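Local coordinates for CELL WALL surface anchor family protein (PDB 2WW8) that serves as the adhesin of the pneumococcal pilus and is thought to recognise and attach to host cells, at residues 156-161 against 713-718; 174-179 against 191-196; 184-189 against 709-714; 205-210 against 675-680. All coordinates share one frame; numbering follows the deposited sequence.

Contact 1: residues 156-161 against 713-718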
loop_
_atom_site.group_PDB
_atom_site.type_symbol
_atom_site.label_atom_id
_atom_site.label_comp_id
_atom_site.label_asym_id
_atom_site.label_seq_id
_atom_site.Cartn_x
_atom_site.Cartn_y
_atom_site.Cartn_z
ATOM N N THR A 156 -15.177 6.923 13.655
ATOM C CA THR A 156 -15.741 6.133 12.562
ATOM C C THR A 156 -15.136 4.716 12.491
ATOM O O THR A 156 -13.958 4.534 12.815
ATOM C CB THR A 156 -15.538 6.867 11.215
ATOM O OG1 THR A 156 -14.134 6.998 10.990
ATOM C CG2 THR A 156 -16.216 8.260 11.192
ATOM N N PRO A 157 -15.942 3.689 12.123
ATOM C CA PRO A 157 -15.443 2.295 12.098
ATOM C C PRO A 157 -14.463 2.045 10.959
ATOM O O PRO A 157 -14.533 2.691 9.921
ATOM C CB PRO A 157 -16.708 1.432 11.911
ATOM C CG PRO A 157 -17.702 2.388 11.214
ATOM C CD PRO A 157 -17.362 3.797 11.737
ATOM N N TYR A 158 -13.506 1.144 11.125
ATOM C CA TYR A 158 -12.775 0.733 9.922
ATOM C C TYR A 158 -12.746 -0.780 9.971
ATOM O O TYR A 158 -12.763 -1.301 11.091
ATOM C CB TYR A 158 -11.351 1.282 9.899
ATOM C CG TYR A 158 -10.471 1.102 11.128
ATOM C CD1 TYR A 158 -10.437 2.065 12.151
ATOM C CD2 TYR A 158 -9.688 -0.028 11.286
ATOM C CE1 TYR A 158 -9.582 1.911 13.283
ATOM C CE2 TYR A 158 -8.871 -0.206 12.420
ATOM C CZ TYR A 158 -8.803 0.775 13.403
ATOM O OH TYR A 158 -7.976 0.631 14.512
ATOM N N GLN A 159 -12.664 -1.434 8.810
ATOM C CA GLN A 159 -12.663 -2.882 8.715
ATOM C C GLN A 159 -11.304 -3.499 9.064
ATOM O O GLN A 159 -10.258 -2.846 8.991
ATOM C CB GLN A 159 -13.115 -3.325 7.321
ATOM C CG GLN A 159 -14.356 -2.592 6.774
ATOM C CD GLN A 159 -15.589 -2.678 7.677
ATOM O OE1 GLN A 159 -16.064 -3.788 8.019
ATOM N NE2 GLN A 159 -16.108 -1.495 8.078
ATOM N N ILE A 160 -11.332 -4.774 9.445
ATOM C CA ILE A 160 -10.172 -5.504 9.931
ATOM C C ILE A 160 -10.157 -6.813 9.174
ATOM O O ILE A 160 -11.180 -7.490 9.192
ATOM C CB ILE A 160 -10.376 -5.920 11.417
ATOM C CG1 ILE A 160 -10.342 -4.733 12.371
ATOM C CG2 ILE A 160 -9.344 -6.910 11.871
ATOM C CD1 ILE A 160 -9.177 -3.765 12.068
ATOM N N ILE A 161 -9.034 -7.195 8.560
ATOM C CA ILE A 161 -8.899 -8.426 7.778
ATOM C C ILE A 161 -7.684 -9.282 8.153
ATOM O O ILE A 161 -6.659 -8.795 8.660
ATOM C CB ILE A 161 -8.820 -8.162 6.277
ATOM C CG1 ILE A 161 -7.542 -7.371 5.965
ATOM C CG2 ILE A 161 -10.130 -7.492 5.817
ATOM C CD1 ILE A 161 -7.260 -7.280 4.466
ATOM N N PHE A 713 -3.772 6.742 13.486
ATOM C CA PHE A 713 -3.431 5.626 12.612
ATOM C C PHE A 713 -4.366 4.432 12.883
ATOM O O PHE A 713 -4.783 4.195 14.033
ATOM C CB PHE A 713 -1.999 5.137 12.964
ATOM C CG PHE A 713 -0.909 6.029 12.436
ATOM C CD1 PHE A 713 -0.492 7.145 13.144
ATOM C CD2 PHE A 713 -0.204 5.642 11.299
ATOM C CE1 PHE A 713 0.562 7.937 12.643
ATOM C CE2 PHE A 713 0.832 6.393 10.790
ATOM C CZ PHE A 713 1.221 7.542 11.474
ATOM N N PRO A 714 -4.615 3.601 11.863
ATOM C CA PRO A 714 -5.404 2.394 12.154
ATOM C C PRO A 714 -4.533 1.309 12.840
ATOM O O PRO A 714 -3.314 1.445 12.779
ATOM C CB PRO A 714 -5.840 1.944 10.760
ATOM C CG PRO A 714 -4.727 2.400 9.859
ATOM C CD PRO A 714 -4.220 3.698 10.443
ATOM N N ILE A 715 -5.100 0.294 13.514
ATOM C CA ILE A 715 -4.320 -0.589 14.412
ATOM C C ILE A 715 -4.478 -2.118 14.138
ATOM O O ILE A 715 -5.586 -2.635 14.238
ATOM C CB ILE A 715 -4.722 -0.373 15.911
ATOM C CG1 ILE A 715 -4.853 1.108 16.270
ATOM C CG2 ILE A 715 -3.682 -0.990 16.823
ATOM C CD1 ILE A 715 -3.505 1.724 16.356
ATOM N N PRO A 716 -3.378 -2.844 13.844
ATOM C CA PRO A 716 -3.360 -4.295 13.678
ATOM C C PRO A 716 -3.499 -5.033 15.013
ATOM O O PRO A 716 -3.338 -4.432 16.086
ATOM C CB PRO A 716 -1.938 -4.565 13.162
ATOM C CG PRO A 716 -1.517 -3.227 12.516
ATOM C CD PRO A 716 -2.035 -2.268 13.562
ATOM N N LYS A 717 -3.777 -6.337 14.912
ATOM C CA LYS A 717 -3.982 -7.169 16.103
ATOM C C LYS A 717 -3.245 -8.482 15.909
ATOM O O LYS A 717 -3.156 -8.946 14.767
ATOM C CB LYS A 717 -5.461 -7.521 16.302
ATOM C CG LYS A 717 -6.296 -6.323 16.722
ATOM C CD LYS A 717 -7.002 -5.690 15.554
ATOM C CE LYS A 717 -8.058 -4.707 16.079
ATOM N NZ LYS A 717 -7.473 -3.301 16.164
ATOM N N ILE A 718 -2.764 -9.087 16.997
ATOM C CA ILE A 718 -2.123 -10.394 16.888
ATOM C C ILE A 718 -2.596 -11.231 18.066
ATOM O O ILE A 718 -2.986 -10.678 19.123
ATOM C CB ILE A 718 -0.574 -10.302 16.864
ATOM C CG1 ILE A 718 -0.056 -9.646 18.154
ATOM C CG2 ILE A 718 -0.113 -9.551 15.584
ATOM C CD1 ILE A 718 1.448 -9.673 18.313
HETATM O O HOH W 1 -7.387 3.246 15.586
#

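Contact 2: residues 174-179 against 191-196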
loop_
_atom_site.group_PDB
_atom_site.type_symbol
_atom_site.label_atom_id
_atom_site.label_comp_id
_atom_site.label_asym_id
_atom_site.label_seq_id
_atom_site.Cartn_x
_atom_site.Cartn_y
_atom_site.Cartn_z
ATOM N N ALA A 174 -3.209 -13.096 12.971
ATOM C CA ALA A 174 -3.007 -11.651 12.866
ATOM C C ALA A 174 -3.987 -11.011 11.900
ATOM O O ALA A 174 -4.391 -11.660 10.915
ATOM C CB ALA A 174 -1.587 -11.349 12.422
ATOM N N LEU A 175 -4.312 -9.750 12.207
ATOM C CA LEU A 175 -5.292 -8.898 11.500
ATOM C C LEU A 175 -4.713 -7.510 11.214
ATOM O O LEU A 175 -4.075 -6.887 12.088
ATOM C CB LEU A 175 -6.618 -8.705 12.274
ATOM C CG LEU A 175 -7.295 -9.993 12.806
ATOM C CD1 LEU A 175 -8.401 -9.686 13.800
ATOM C CD2 LEU A 175 -7.824 -10.899 11.692
ATOM N N ASN A 176 -4.976 -7.040 9.997
ATOM C CA ASN A 176 -4.623 -5.704 9.589
ATOM C C ASN A 176 -5.913 -4.912 9.373
ATOM O O ASN A 176 -6.951 -5.480 9.004
ATOM C CB ASN A 176 -3.837 -5.719 8.280
ATOM C CG ASN A 176 -2.326 -5.713 8.502
ATOM O OD1 ASN A 176 -1.819 -5.308 9.566
ATOM N ND2 ASN A 176 -1.586 -6.167 7.487
ATOM N N PRO A 177 -5.818 -3.598 9.572
ATOM C CA PRO A 177 -6.871 -2.709 9.118
ATOM C C PRO A 177 -6.937 -2.799 7.610
ATOM O O PRO A 177 -5.903 -3.014 6.943
ATOM C CB PRO A 177 -6.352 -1.306 9.448
ATOM C CG PRO A 177 -4.919 -1.478 9.849
ATOM C CD PRO A 177 -4.725 -2.898 10.291
ATOM N N ASN A 178 -8.144 -2.541 7.096
ATOM C CA ASN A 178 -8.342 -2.458 5.669
ATOM C C ASN A 178 -9.343 -1.390 5.242
ATOM O O ASN A 178 -10.502 -1.453 5.655
ATOM C CB ASN A 178 -8.789 -3.822 5.138
ATOM C CG ASN A 178 -8.825 -3.862 3.618
ATOM O OD1 ASN A 178 -7.807 -3.639 2.967
ATOM N ND2 ASN A 178 -9.992 -4.147 3.053
ATOM N N PRO A 179 -8.911 -0.425 4.403
ATOM C CA PRO A 179 -7.493 -0.264 4.043
ATOM C C PRO A 179 -6.578 0.166 5.176
ATOM O O PRO A 179 -7.061 0.703 6.182
ATOM C CB PRO A 179 -7.518 0.816 2.945
ATOM C CG PRO A 179 -8.739 1.503 3.093
ATOM C CD PRO A 179 -9.761 0.470 3.598
ATOM N N LYS A 191 -0.610 2.267 8.761
ATOM C CA LYS A 191 -0.030 1.366 9.745
ATOM C C LYS A 191 -0.466 -0.055 9.440
ATOM O O LYS A 191 -1.663 -0.323 9.186
ATOM C CB LYS A 191 -0.498 1.729 11.144
ATOM C CG LYS A 191 0.270 0.862 12.185
ATOM C CD LYS A 191 0.163 1.462 13.582
ATOM C CE LYS A 191 0.752 0.448 14.541
ATOM N NZ LYS A 191 0.352 0.842 15.908
ATOM N N ARG A 192 0.473 -0.997 9.414
ATOM C CA ARG A 192 0.098 -2.398 9.152
ATOM C C ARG A 192 1.177 -3.347 9.663
ATOM O O ARG A 192 2.305 -2.945 9.905
ATOM C CB ARG A 192 -0.127 -2.627 7.638
ATOM C CG ARG A 192 1.140 -2.444 6.788
ATOM C CD ARG A 192 0.973 -3.076 5.430
ATOM N NE ARG A 192 2.175 -2.779 4.629
ATOM C CZ ARG A 192 2.563 -3.453 3.554
ATOM N NH1 ARG A 192 1.793 -4.444 3.126
ATOM N NH2 ARG A 192 3.688 -3.144 2.895
ATOM N N ILE A 193 0.827 -4.614 9.800
ATOM C CA ILE A 193 1.833 -5.668 9.881
ATOM C C ILE A 193 2.199 -5.851 8.402
ATOM O O ILE A 193 1.309 -6.076 7.571
ATOM C CB ILE A 193 1.242 -6.963 10.529
ATOM C CG1 ILE A 193 0.940 -6.759 12.026
ATOM C CG2 ILE A 193 2.228 -8.152 10.380
ATOM C CD1 ILE A 193 -0.120 -7.715 12.543
ATOM N N TYR A 194 3.481 -5.703 8.042
ATOM C CA TYR A 194 3.869 -5.911 6.632
ATOM C C TYR A 194 4.609 -7.229 6.381
ATOM O O TYR A 194 4.874 -7.625 5.235
ATOM C CB TYR A 194 4.714 -4.759 6.093
ATOM C CG TYR A 194 6.141 -4.749 6.625
ATOM C CD1 TYR A 194 6.429 -4.346 7.919
ATOM C CD2 TYR A 194 7.187 -5.148 5.800
ATOM C CE1 TYR A 194 7.732 -4.329 8.387
ATOM C CE2 TYR A 194 8.482 -5.164 6.225
ATOM C CZ TYR A 194 8.744 -4.741 7.509
ATOM O OH TYR A 194 10.047 -4.743 7.908
ATOM N N GLN A 195 4.973 -7.897 7.459
ATOM C CA GLN A 195 5.531 -9.233 7.362
ATOM C C GLN A 195 5.423 -9.981 8.677
ATOM O O GLN A 195 5.417 -9.383 9.752
ATOM C CB GLN A 195 6.988 -9.230 6.865
ATOM C CG GLN A 195 7.999 -8.537 7.784
ATOM C CD GLN A 195 9.432 -8.576 7.205
ATOM O OE1 GLN A 195 9.628 -8.812 6.016
ATOM N NE2 GLN A 195 10.421 -8.362 8.052
ATOM N N VAL A 196 5.356 -11.302 8.535
ATOM C CA VAL A 196 5.403 -12.248 9.631
ATOM C C VAL A 196 6.876 -12.702 9.679
ATOM O O VAL A 196 7.363 -13.319 8.717
ATOM C CB VAL A 196 4.392 -13.394 9.302
ATOM C CG1 VAL A 196 4.309 -14.491 10.372
ATOM C CG2 VAL A 196 3.021 -12.758 9.015
#

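Contact 3: residues 184-189 against 709-714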
loop_
_atom_site.group_PDB
_atom_site.type_symbol
_atom_site.label_atom_id
_atom_site.label_comp_id
_atom_site.label_asym_id
_atom_site.label_seq_id
_atom_site.Cartn_x
_atom_site.Cartn_y
_atom_site.Cartn_z
ATOM N N ILE A 184 -6.102 11.728 5.042
ATOM C CA ILE A 184 -6.347 12.800 5.966
ATOM C C ILE A 184 -6.171 14.156 5.301
ATOM O O ILE A 184 -5.618 14.239 4.188
ATOM C CB ILE A 184 -5.401 12.705 7.207
ATOM C CG1 ILE A 184 -3.929 12.666 6.763
ATOM C CG2 ILE A 184 -5.821 11.577 8.029
ATOM C CD1 ILE A 184 -2.903 12.761 7.908
ATOM N N PRO A 185 -6.649 15.226 5.956
ATOM C CA PRO A 185 -6.564 16.535 5.275
ATOM C C PRO A 185 -5.107 16.876 4.974
ATOM O O PRO A 185 -4.855 17.526 4.000
ATOM C CB PRO A 185 -7.125 17.510 6.331
ATOM C CG PRO A 185 -8.164 16.705 7.037
ATOM C CD PRO A 185 -7.429 15.319 7.208
ATOM N N GLU A 186 -4.152 16.408 5.782
ATOM C CA GLU A 186 -2.742 16.721 5.592
ATOM C C GLU A 186 -2.011 15.792 4.615
ATOM O O GLU A 186 -0.819 15.989 4.319
ATOM C CB GLU A 186 -2.041 16.742 6.949
ATOM C CG GLU A 186 -2.504 17.827 7.848
ATOM C CD GLU A 186 -3.804 17.470 8.608
ATOM O OE1 GLU A 186 -4.224 16.302 8.626
ATOM O OE2 GLU A 186 -4.392 18.395 9.203
ATOM N N GLY A 187 -2.691 14.759 4.115
ATOM C CA GLY A 187 -2.030 13.813 3.192
ATOM C C GLY A 187 -2.543 12.421 3.421
ATOM O O GLY A 187 -3.731 12.187 3.271
ATOM N N THR A 188 -1.671 11.485 3.765
ATOM C CA THR A 188 -2.146 10.144 4.090
ATOM C C THR A 188 -1.285 9.597 5.249
ATOM O O THR A 188 -0.180 10.090 5.503
ATOM C CB THR A 188 -1.954 9.202 2.885
ATOM O OG1 THR A 188 -0.555 8.955 2.754
ATOM C CG2 THR A 188 -2.514 9.804 1.554
ATOM N N LEU A 189 -1.793 8.599 5.969
ATOM C CA LEU A 189 -0.981 7.913 6.936
ATOM C C LEU A 189 -1.351 6.436 6.825
ATOM O O LEU A 189 -2.400 6.101 6.228
ATOM C CB LEU A 189 -1.099 8.481 8.379
ATOM C CG LEU A 189 -2.505 8.596 8.987
ATOM C CD1 LEU A 189 -2.999 7.185 9.349
ATOM C CD2 LEU A 189 -2.565 9.475 10.250
ATOM N N THR A 709 -4.429 19.275 17.016
ATOM C CA THR A 709 -4.744 18.584 15.762
ATOM C C THR A 709 -4.024 17.266 15.759
ATOM O O THR A 709 -2.805 17.237 15.680
ATOM C CB THR A 709 -4.346 19.417 14.527
ATOM O OG1 THR A 709 -5.068 20.634 14.642
ATOM C CG2 THR A 709 -4.758 18.724 13.262
ATOM N N VAL A 710 -4.792 16.185 15.907
ATOM C CA VAL A 710 -4.304 14.854 16.101
ATOM C C VAL A 710 -5.055 13.987 15.101
ATOM O O VAL A 710 -6.292 14.035 14.978
ATOM C CB VAL A 710 -4.641 14.354 17.508
ATOM C CG1 VAL A 710 -3.732 13.207 17.800
ATOM C CG2 VAL A 710 -4.346 15.427 18.480
ATOM N N ARG A 711 -4.293 13.193 14.374
ATOM C CA ARG A 711 -4.867 12.200 13.479
ATOM C C ARG A 711 -4.457 10.772 13.914
ATOM O O ARG A 711 -3.272 10.524 14.060
ATOM C CB ARG A 711 -4.350 12.420 12.043
ATOM C CG ARG A 711 -4.325 13.894 11.517
ATOM C CD ARG A 711 -5.720 14.438 11.577
ATOM N NE ARG A 711 -5.847 15.718 10.886
ATOM C CZ ARG A 711 -6.722 16.644 11.233
ATOM N NH1 ARG A 711 -7.505 16.449 12.291
ATOM N NH2 ARG A 711 -6.800 17.781 10.552
ATOM N N ASP A 712 -5.418 9.860 14.064
ATOM C CA ASP A 712 -5.196 8.469 14.401
ATOM C C ASP A 712 -4.732 7.614 13.216
ATOM O O ASP A 712 -5.242 7.725 12.117
ATOM C CB ASP A 712 -6.463 7.834 15.007
ATOM C CG ASP A 712 -6.710 8.326 16.418
ATOM O OD1 ASP A 712 -5.919 7.901 17.285
ATOM O OD2 ASP A 712 -7.599 9.200 16.646
ATOM N N PHE A 713 -3.772 6.742 13.486
ATOM C CA PHE A 713 -3.431 5.626 12.612
ATOM C C PHE A 713 -4.366 4.432 12.883
ATOM O O PHE A 713 -4.783 4.195 14.033
ATOM C CB PHE A 713 -1.999 5.137 12.964
ATOM C CG PHE A 713 -0.909 6.029 12.436
ATOM C CD1 PHE A 713 -0.492 7.145 13.144
ATOM C CD2 PHE A 713 -0.204 5.642 11.299
ATOM C CE1 PHE A 713 0.562 7.937 12.643
ATOM C CE2 PHE A 713 0.832 6.393 10.790
ATOM C CZ PHE A 713 1.221 7.542 11.474
ATOM N N PRO A 714 -4.615 3.601 11.863
ATOM C CA PRO A 714 -5.404 2.394 12.154
ATOM C C PRO A 714 -4.533 1.309 12.840
ATOM O O PRO A 714 -3.314 1.445 12.779
ATOM C CB PRO A 714 -5.840 1.944 10.760
ATOM C CG PRO A 714 -4.727 2.400 9.859
ATOM C CD PRO A 714 -4.220 3.698 10.443
#

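Contact 4: residues 205-210 against 675-680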
loop_
_atom_site.group_PDB
_atom_site.type_symbol
_atom_site.label_atom_id
_atom_site.label_comp_id
_atom_site.label_asym_id
_atom_site.label_seq_id
_atom_site.Cartn_x
_atom_site.Cartn_y
_atom_site.Cartn_z
ATOM N N GLY A 205 6.796 -7.866 11.722
ATOM C CA GLY A 205 7.254 -6.532 11.360
ATOM C C GLY A 205 6.107 -5.539 11.181
ATOM O O GLY A 205 5.098 -5.893 10.552
ATOM N N ILE A 206 6.291 -4.318 11.692
ATOM C CA ILE A 206 5.285 -3.283 11.664
ATOM C C ILE A 206 5.831 -2.151 10.787
ATOM O O ILE A 206 7.005 -1.805 10.881
ATOM C CB ILE A 206 5.018 -2.697 13.078
ATOM C CG1 ILE A 206 4.657 -3.809 14.070
ATOM C CG2 ILE A 206 3.817 -1.783 13.001
ATOM C CD1 ILE A 206 3.407 -4.543 13.700
ATOM N N GLU A 207 4.955 -1.577 9.970
ATOM C CA GLU A 207 5.279 -0.445 9.098
ATOM C C GLU A 207 4.264 0.680 9.291
ATOM O O GLU A 207 3.058 0.412 9.226
ATOM C CB GLU A 207 5.225 -0.927 7.633
ATOM C CG GLU A 207 5.390 0.186 6.575
ATOM C CD GLU A 207 4.775 -0.269 5.259
ATOM O OE1 GLU A 207 3.530 -0.094 5.029
ATOM O OE2 GLU A 207 5.590 -0.828 4.489
ATOM N N LEU A 208 4.749 1.920 9.424
ATOM C CA LEU A 208 3.981 3.179 9.497
ATOM C C LEU A 208 4.518 4.042 8.370
ATOM O O LEU A 208 5.724 4.048 8.144
ATOM C CB LEU A 208 4.201 3.914 10.830
ATOM C CG LEU A 208 3.418 3.416 12.048
ATOM C CD1 LEU A 208 3.919 2.054 12.530
ATOM C CD2 LEU A 208 3.463 4.488 13.158
ATOM N N THR A 209 3.609 4.718 7.661
ATOM C CA THR A 209 4.017 5.696 6.678
ATOM C C THR A 209 3.202 6.981 6.884
ATOM O O THR A 209 2.113 6.930 7.469
ATOM C CB THR A 209 3.862 5.222 5.225
ATOM O OG1 THR A 209 2.486 5.252 4.817
ATOM C CG2 THR A 209 4.461 3.841 4.969
ATOM N N VAL A 210 3.757 8.106 6.406
ATOM C CA VAL A 210 3.103 9.399 6.467
ATOM C C VAL A 210 3.519 10.105 5.177
ATOM O O VAL A 210 4.681 10.075 4.800
ATOM C CB VAL A 210 3.556 10.231 7.686
ATOM C CG1 VAL A 210 2.891 11.604 7.610
ATOM C CG2 VAL A 210 3.109 9.534 8.997
ATOM N N THR A 675 8.705 6.368 5.883
ATOM C CA THR A 675 8.371 4.993 6.335
ATOM C C THR A 675 9.179 4.594 7.566
ATOM O O THR A 675 10.415 4.752 7.593
ATOM C CB THR A 675 8.674 3.983 5.209
ATOM O OG1 THR A 675 7.981 4.399 4.027
ATOM C CG2 THR A 675 8.263 2.518 5.562
ATOM N N LEU A 676 8.483 4.113 8.594
ATOM C CA LEU A 676 9.137 3.612 9.781
ATOM C C LEU A 676 8.859 2.100 9.844
ATOM O O LEU A 676 7.721 1.672 9.647
ATOM C CB LEU A 676 8.553 4.258 11.031
ATOM C CG LEU A 676 8.912 3.605 12.374
ATOM C CD1 LEU A 676 10.352 3.851 12.782
ATOM C CD2 LEU A 676 8.016 4.110 13.519
ATOM N N THR A 677 9.874 1.270 10.079
ATOM C CA THR A 677 9.571 -0.150 10.347
ATOM C C THR A 677 10.214 -0.579 11.664
ATOM O O THR A 677 11.196 0.055 12.075
ATOM C CB THR A 677 10.026 -1.124 9.251
ATOM O OG1 THR A 677 11.451 -1.130 9.214
ATOM C CG2 THR A 677 9.459 -0.834 7.858
ATOM N N TYR A 678 9.659 -1.601 12.339
ATOM C CA TYR A 678 10.258 -2.133 13.534
ATOM C C TYR A 678 9.582 -3.497 13.753
ATOM O O TYR A 678 8.623 -3.853 13.087
ATOM C CB TYR A 678 10.132 -1.194 14.766
ATOM C CG TYR A 678 8.693 -0.826 15.101
ATOM C CD1 TYR A 678 8.061 0.297 14.511
ATOM C CD2 TYR A 678 7.931 -1.638 15.945
ATOM C CE1 TYR A 678 6.724 0.611 14.805
ATOM C CE2 TYR A 678 6.596 -1.318 16.267
ATOM C CZ TYR A 678 5.998 -0.210 15.689
ATOM O OH TYR A 678 4.680 0.084 16.023
ATOM N N ASN A 679 10.078 -4.261 14.716
ATOM C CA ASN A 679 9.592 -5.606 14.940
ATOM C C ASN A 679 8.995 -5.676 16.322
ATOM O O ASN A 679 9.485 -4.975 17.215
ATOM C CB ASN A 679 10.743 -6.607 14.786
ATOM C CG ASN A 679 11.249 -6.668 13.348
ATOM O OD1 ASN A 679 10.470 -6.743 12.379
ATOM N ND2 ASN A 679 12.565 -6.644 13.193
ATOM N N VAL A 680 7.932 -6.481 16.451
ATOM C CA VAL A 680 7.304 -6.759 17.749
ATOM C C VAL A 680 7.087 -8.252 17.922
ATOM O O VAL A 680 7.114 -9.031 16.969
ATOM C CB VAL A 680 5.949 -6.053 17.972
ATOM C CG1 VAL A 680 6.080 -4.511 17.736
ATOM C CG2 VAL A 680 4.895 -6.686 17.026
#

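Contact 1: residues 156-161 against 713-718
Tyr-158 swings its ring between its own backbone N and carbonyl carbon (chi1 50°), and this drops the phenol onto Pro-714 and Ile-715. On Ile-715, CG1 lies beside the backbone N (chi1 -44°), which sets that branch next to the phenol oxygen, with CG1 3.6 Å from Tyr-158 OH. The ring is crossed at about a right angle by the proline. Pro-714 CB sits over one face of the Tyr-158 ring, toward the rim, 4.2 Å from its centroid, as a CH-pi contact. The backbone N of Ile-715 donates to Tyr-158 OH at 3.1 Å, and the bond is bent, with 137° at the hydrogen. A water joins the same hydroxyl, at 2.9 Å from Tyr-158 OH, and donates to Phe-713 O. The phenol oxygen thus holds Ile-715 N directly and Phe-713 O through the water. The contact lies in the beta domain that holds the GBS104-like tip pilin, Ig-like sequence. Both segments pack on strand 171-184: Ile-160 touches Leu-175, and Pro-714 touches Pro-177. Further along, the CD1 methyl of Ile-160 lies 4.3 Å from Lys-717 CE. The lysine folds back on its own segment, so that NZ reaches Ile-715 O at 2.8 Å from above the carbonyl plane. Asp-693 forms a salt bridge with the same Lys-717 NZ.

Contact 2: residues 174-179 against 191-196
The amide of Asn-176 grips the backbone of Ile-193 with two nearly straight hydrogen bonds. Ile-193 N donates to Asn-176 OD1 at 2.7 Å, with 168° at the hydrogen. Asn-176 ND2 returns a bond to Ile-193 O at 2.9 Å, with 174°. The two segments belong to the beta hairpin of strands 171-184 and 187-196. Here the side-chain amide does the pairing: the segment axes are 6.5 Å apart at closest and their directions differ by 135°. Both bonds lie in the plane of their acceptor carbonyl and use a lone pair. Ile-193 O is also close to the plane of the asparagine amide, so the pair of bonds fixes how the amide is turned. The backbone of Asn-176 bonds to Ile-161 on the next strand, 157-162.

Arg-192 approaches the amide with its CB, 3.7 Å from Asn-176 OD1. Its chain then runs extended away from the contact to a salt bridge with Glu-207. Lys-191 also leads away. Its NZ is covalently linked to Asn-695 CG, an isopeptide bond of the kind known in Gram-positive pilins, and it hydrogen-bonds Thr-698.

Packing continues on both sides of the amide; it is apolar at Ala-174. Ala-174 CB meets the end of Ile-193, 3.9 Å from CD1. Toward the other end, the ring of Pro-177 rests against a backbone carbonyl that is buried and has no hydrogen-bond partner, with CG 3.5 Å from Lys-191 O.

Contact 3: residues 184-189 against 709-714
Arg-711 grips Glu-186 side-on, with NE and NH2 each taking one carboxylate oxygen. Both chains bend at chi2 to meet, to -59° in the arginine and 82° in the glutamate. Arg-711 NE donates to Glu-186 OE1 at 2.8 Å in a nearly straight bond within the guanidinium plane. Arg-711 NH2 reaches the syn lone pair of Glu-186 OE2, at 2.8 Å, but this bond is tilted from the guanidinium plane. The two groups are turned 38° apart. The methyl CG2 of Thr-709 covers the centre of one guanidinium face, and Ile-184 CD1 packs against Arg-711 CG at 4.0 Å.

Leu-189 folds its CG in over the main chain, and both methyls come close to Asp-712 O. Leu-189 CD1 lies over the face of the Phe-713 ring, 4.1 Å from its centroid, a CH-pi contact, and Leu-189 CB is 3.7 Å from Phe-713 CE2. Leu-189 CD2 reaches Arg-711 CB at 3.9 Å and stands over the centre of the same ring face.

Ile-184 to Gly-187 form a type I beta turn. This is the tip of the beta hairpin of strands 171-184 and 187-196, fastened by a bidentate salt bridge to edge strand 711-712 of a second antiparallel sheet.

Contact 4: residues 205-210 against 675-680
This is a regular antiparallel pairing of strands 203-218 and 673-682. It lies in the beta domain of the adhesin whose 675-680 strand belongs to the Ig-like tip pilin sequence, and it joins chain parts more than 460 residues apart. Ile-206 and Tyr-678 form one hydrogen-bonded pair, Leu-208 and Leu-676 the other. Each pair exchanges two backbone bonds, from Ile-206 N to Tyr-678 O at 2.8 Å and back, and from Leu-676 N to Leu-208 O at 2.8 Å and back. Between them, Glu-207 faces Thr-677 in a non-hydrogen-bonded pair.

The sheet face with Ile-206, Leu-208, Leu-676 and Tyr-678 is mostly apolar. With chi1 at 57°, the ring of Tyr-678 turns across the neighbouring strand, over Ile-206. Ile-206 CB sits over one ring face, 3.9 Å from the Tyr-678 centroid, in a CH-pi contact. Leu-208 CD1 comes in obliquely, 3.9 Å from Tyr-678 CE1. The hydroxyl ends in a hydrogen bond with Asp-600. Beyond the ring, Ile-206 CG1 crosses to Val-680 CG1 at 4.0 Å.

The other face carries Glu-207 and the threonines. Thr-209 and Thr-675 lie side by side, pointing the same way. Glu-207 is extended beyond CG and forms a salt bridge with Arg-192; its CG packs on the Thr-675 methyl, with Glu-207 CG 3.8 Å from Thr-675 CG2.

How the contacts relate
All four contacts lie in one beta domain. Contacts 1 and 2 are the nearest pair, with centres about 8 Å apart; strands 157-162 and 171-184 join them, with Ile-161 N 2.7 Å from Asn-176 O. Contacts 2 and 4 are about 10 Å apart and meet through strands 187-196 and 203-218, where Gly-205 N lies 2.8 Å from Gln-195 O. Contacts 1 and 3 share Phe-713 and Pro-714. The ring of Phe-713 also reaches contact 4, with CE2 3.6 Å from Thr-209 O. In contact 4, the Asn-679 side chain is about 10 Å from a bound calcium ion.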